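Local atomic coordinates of predicted ATPase involved in replication control, Cdc46/Mcm family (PDB entry 3F8T), a protein that belongs to the MCM family of replicative helicases and probably binds ATP and single-stranded DNA. Residues Leu28-Arg31 with Val32-Ile36; Arg112-Asp115 with Gly116-Ile119. The protein carries 2 engineered substitutions. One frame throughout, in Å; residues are numbered along the deposited sequence.

Contact 1 (Leu28-Arg31 with Val32-Ile36)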
loop_
_atom_site.group_PDB
_atom_site.type_symbol
_atom_site.label_atom_id
_atom_site.label_comp_id
_atom_site.label_asym_id
_atom_site.label_seq_id
_atom_site.Cartn_x
_atom_site.Cartn_y
_atom_site.Cartn_z
ATOM N N LEU A 28 20.630 -9.296 -36.680
ATOM C CA LEU A 28 20.653 -10.421 -35.739
ATOM C C LEU A 28 21.384 -11.618 -36.322
ATOM O O LEU A 28 21.204 -11.922 -37.500
ATOM C CB LEU A 28 19.221 -10.865 -35.401
ATOM C CG LEU A 28 18.332 -9.837 -34.705
ATOM C CD1 LEU A 28 16.944 -10.404 -34.555
ATOM C CD2 LEU A 28 18.932 -9.471 -33.347
ATOM N N PRO A 29 22.179 -12.319 -35.499
ATOM C CA PRO A 29 22.714 -13.609 -35.947
ATOM C C PRO A 29 21.537 -14.495 -36.300
ATOM O O PRO A 29 20.552 -14.533 -35.552
ATOM C CB PRO A 29 23.420 -14.150 -34.704
ATOM C CG PRO A 29 23.726 -12.956 -33.881
ATOM C CD PRO A 29 22.613 -11.983 -34.130
ATOM N N THR A 30 21.613 -15.176 -37.438
ATOM C CA THR A 30 20.535 -16.071 -37.869
ATOM C C THR A 30 20.099 -17.073 -36.780
ATOM O O THR A 30 18.904 -17.315 -36.602
ATOM C CB THR A 30 20.881 -16.799 -39.198
ATOM O OG1 THR A 30 21.102 -15.820 -40.221
ATOM C CG2 THR A 30 19.738 -17.688 -39.638
ATOM N N ARG A 31 21.058 -17.640 -36.052
ATOM C CA ARG A 31 20.730 -18.628 -35.015
ATOM C C ARG A 31 19.786 -18.085 -33.920
ATOM O O ARG A 31 18.928 -18.818 -33.413
ATOM C CB ARG A 31 21.991 -19.268 -34.417
ATOM C CG ARG A 31 22.962 -18.316 -33.738
ATOM C CD ARG A 31 24.044 -19.073 -32.924
ATOM N NE ARG A 31 23.500 -19.703 -31.715
ATOM C CZ ARG A 31 23.171 -19.043 -30.603
ATOM N NH1 ARG A 31 23.326 -17.721 -30.526
ATOM N NH2 ARG A 31 22.675 -19.703 -29.564
ATOM N N VAL A 32 19.939 -16.807 -33.567
ATOM C CA VAL A 32 19.031 -16.163 -32.617
ATOM C C VAL A 32 17.588 -16.361 -33.055
ATOM O O VAL A 32 16.764 -16.841 -32.262
ATOM C CB VAL A 32 19.351 -14.649 -32.407
ATOM C CG1 VAL A 32 18.259 -13.946 -31.558
ATOM C CG2 VAL A 32 20.702 -14.490 -31.751
ATOM N N LEU A 33 17.281 -16.015 -34.309
ATOM C CA LEU A 33 15.915 -16.127 -34.813
ATOM C C LEU A 33 15.456 -17.570 -35.033
ATOM O O LEU A 33 14.304 -17.900 -34.759
ATOM C CB LEU A 33 15.710 -15.310 -36.102
ATOM C CG LEU A 33 15.389 -13.809 -36.025
ATOM C CD1 LEU A 33 14.777 -13.348 -37.347
ATOM C CD2 LEU A 33 14.456 -13.455 -34.854
ATOM N N ILE A 34 16.346 -18.418 -35.545
ATOM C CA ILE A 34 16.032 -19.839 -35.686
ATOM C C ILE A 34 15.682 -20.461 -34.321
ATOM O O ILE A 34 14.697 -21.175 -34.200
ATOM C CB ILE A 34 17.189 -20.640 -36.352
ATOM C CG1 ILE A 34 17.398 -20.181 -37.797
ATOM C CG2 ILE A 34 16.861 -22.135 -36.354
ATOM C CD1 ILE A 34 18.645 -20.763 -38.449
ATOM N N GLU A 35 16.487 -20.199 -33.298
ATOM C CA GLU A 35 16.198 -20.796 -31.989
ATOM C C GLU A 35 14.896 -20.255 -31.385
ATOM O O GLU A 35 14.148 -21.004 -30.738
ATOM C CB GLU A 35 17.389 -20.657 -31.046
ATOM C CG GLU A 35 18.552 -21.537 -31.509
ATOM C CD GLU A 35 19.821 -21.347 -30.704
ATOM O OE1 GLU A 35 19.739 -21.120 -29.466
ATOM O OE2 GLU A 35 20.914 -21.433 -31.317
ATOM N N ILE A 36 14.611 -18.976 -31.636
ATOM C CA ILE A 36 13.355 -18.359 -31.172
ATOM C C ILE A 36 12.114 -19.024 -31.779
ATOM O O ILE A 36 11.178 -19.399 -31.063
ATOM C CB ILE A 36 13.330 -16.820 -31.434
ATOM C CG1 ILE A 36 14.324 -16.107 -30.496
ATOM C CG2 ILE A 36 11.898 -16.272 -31.252
ATOM C CD1 ILE A 36 14.554 -14.590 -30.800
#

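Contact 2 (Arg112-Asp115 with Gly116-Ile119)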
loop_
_atom_site.group_PDB
_atom_site.type_symbol
_atom_site.label_atom_id
_atom_site.label_comp_id
_atom_site.label_asym_id
_atom_site.label_seq_id
_atom_site.Cartn_x
_atom_site.Cartn_y
_atom_site.Cartn_z
ATOM N N ARG A 112 18.206 3.546 -16.601
ATOM C CA ARG A 112 18.991 4.221 -17.652
ATOM C C ARG A 112 20.131 3.360 -18.229
ATOM O O ARG A 112 20.307 3.316 -19.449
ATOM C CB ARG A 112 19.505 5.583 -17.151
ATOM C CG ARG A 112 20.011 6.514 -18.244
ATOM C CD ARG A 112 20.109 7.946 -17.738
ATOM N NE ARG A 112 20.883 8.794 -18.642
ATOM C CZ ARG A 112 20.799 10.123 -18.694
ATOM N NH1 ARG A 112 19.957 10.784 -17.905
ATOM N NH2 ARG A 112 21.552 10.799 -19.552
ATOM N N PRO A 113 20.905 2.667 -17.368
ATOM C CA PRO A 113 21.975 1.826 -17.916
ATOM C C PRO A 113 21.451 0.653 -18.735
ATOM O O PRO A 113 22.228 0.032 -19.468
ATOM C CB PRO A 113 22.688 1.297 -16.664
ATOM C CG PRO A 113 22.312 2.255 -15.575
ATOM C CD PRO A 113 20.898 2.619 -15.896
ATOM N N MET A 114 20.150 0.365 -18.614
ATOM C CA MET A 114 19.523 -0.751 -19.329
ATOM C C MET A 114 18.949 -0.351 -20.689
ATOM O O MET A 114 18.076 -1.046 -21.210
ATOM C CB MET A 114 18.411 -1.413 -18.487
ATOM C CG MET A 114 18.840 -1.961 -17.124
ATOM S SD MET A 114 20.115 -3.218 -17.209
ATOM C CE MET A 114 19.214 -4.599 -17.910
ATOM N N ASP A 115 19.432 0.747 -21.278
ATOM C CA ASP A 115 18.859 1.203 -22.548
ATOM C C ASP A 115 18.890 0.082 -23.575
ATOM O O ASP A 115 19.882 -0.633 -23.673
ATOM C CB ASP A 115 19.585 2.426 -23.116
ATOM C CG ASP A 115 18.740 3.164 -24.147
ATOM O OD1 ASP A 115 17.506 3.228 -23.981
ATOM O OD2 ASP A 115 19.279 3.684 -25.122
ATOM N N GLY A 116 17.795 -0.074 -24.313
ATOM C CA GLY A 116 17.692 -1.100 -25.355
ATOM C C GLY A 116 17.209 -2.469 -24.886
ATOM O O GLY A 116 16.852 -3.302 -25.713
ATOM N N ALA A 117 17.177 -2.670 -23.566
ATOM C CA ALA A 117 16.911 -3.970 -22.945
ATOM C C ALA A 117 15.450 -4.194 -22.540
ATOM O O ALA A 117 14.722 -3.237 -22.198
ATOM C CB ALA A 117 17.810 -4.156 -21.732
ATOM N N LEU A 118 15.045 -5.465 -22.568
ATOM C CA LEU A 118 13.787 -5.909 -21.986
ATOM C C LEU A 118 13.979 -6.033 -20.483
ATOM O O LEU A 118 14.909 -6.709 -20.013
ATOM C CB LEU A 118 13.384 -7.277 -22.559
ATOM C CG LEU A 118 12.182 -7.962 -21.895
ATOM C CD1 LEU A 118 10.893 -7.263 -22.296
ATOM C CD2 LEU A 118 12.176 -9.416 -22.318
ATOM N N ILE A 119 13.106 -5.375 -19.732
ATOM C CA ILE A 119 13.185 -5.371 -18.278
ATOM C C ILE A 119 11.780 -5.358 -17.679
ATOM O O ILE A 119 10.803 -5.104 -18.392
ATOM C CB ILE A 119 13.983 -4.130 -17.732
ATOM C CG1 ILE A 119 13.161 -2.837 -17.865
ATOM C CG2 ILE A 119 15.356 -4.003 -18.438
ATOM C CD1 ILE A 119 13.602 -1.714 -16.959
#

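Contact 1 (Leu28-Arg31 with Val32-Ile36)
Arg31 and Glu35, four residues apart along a helix, are joined twice, once through their backbones and once through their charged ends. The main-chain bond runs from Glu35 N to Arg31 O over 2.8 Å. Outside it lies the salt bridge, in which a single carboxylate oxygen does most of the work: Glu35 OE2 stands 3.0 Å from Arg31 NH2 and 3.1 Å from Arg31 NE. The planes of guanidinium and carboxylate are 77° apart, so the two groups do not meet as a flat, two-pronged pair. Arg31 gets there by placing CG between its backbone N and carbonyl carbon (chi1 60°) and then bending at chi3, which brings the guanidinium to Glu35. An alanine here, in place of Glu35, has no carboxylate, and the guanidinium of Arg31, left without that partner, would probably turn more freely about its outer torsions. This i to i+4 pairing sits in the N-terminal half of helix 30-37, part of the N-terminal helical region of the MCM fold. Val32, which is buried, meets the proline before the helix: its CG2 rests against the CB-CG-CD side of the Pro29 ring, 3.9 Å from Pro29 CD and about as far from CB and CG. Its amide makes a weak bond to Pro29 O, with an N-H...O angle of only 128°, whereas the bond from Ile34 N to Thr30 O is nearly straight. Beside that bond, Thr30 CG2 and Ile34 CD1 are tightly packed at 3.5 Å. Among the buried side chains, Leu28 CD1 meets Leu33 CD2 at 3.9 Å; helices 19-25 and 74-88 cover Leu33, and Trp69 of helix 64-72 touches Leu28 and Pro29.

Contact 2 (Arg112-Asp115 with Gly116-Ile119)
Met114 opens the contact by bonding to Ala117 through its backbone: Ala117 N reaches Met114 O over 3.0 Å, with an N-H...O angle of 152°, closing a type II beta turn that leads into strand 118-130 of the OB-fold region. Bends at chi2 (-60°) and again at chi3 curl the Met114 thioether so that the terminal methyl, not the sulfur, does the touching: Met114 CE lies 3.9 Å from Ile119 CG2 and 4.1 Å from Ala117 CB. Met114 CB comes to 4.0 Å from the same Ile119 methyl, which therefore lies against both the base and the tip of the methionine. Phe105 also touches Met114. Next along, Asp115 occupies the second position of the turn; its CB points away from the residues that follow, and its OD1 accepts a hydrogen bond from Ser169 N, just beyond strand 160-168. Gly116 takes the third position, with a positive phi of 87°. A beta carbon there would fall 2.6 Å from Asp115 O, a clash that explains why the type II turn has glycine at this corner. One main-chain bond and the methyl contacts thus set the shape of the turn, while the Asp115 carboxylate joins it to Ser169, so that the approach to strand 118-130 is held by both apolar and polar contacts.

Overall arrangement
Contacts 1 and 2 follow one another along the chain, one in the N-terminal helical region, the other in the OB-fold region; their centres are 21 Å apart and they do not touch. Contact 1 is the more peripheral, about 43 Å from the chain centre against 27 Å for contact 2. Both are partly buried and local, but residues 28-36 run from a loop into the start of helix 30-37, where repeated main-chain bonds are joined by a charged pair, whereas residues 112-119 form a turn entering a strand, with one main-chain bond and methyl contacts between its segments. Helices 64-72 and 74-88 flank contact 1, and their residues Ala71 and Arg75 make backbone bonds to Leu118 and Gly116 of contact 2.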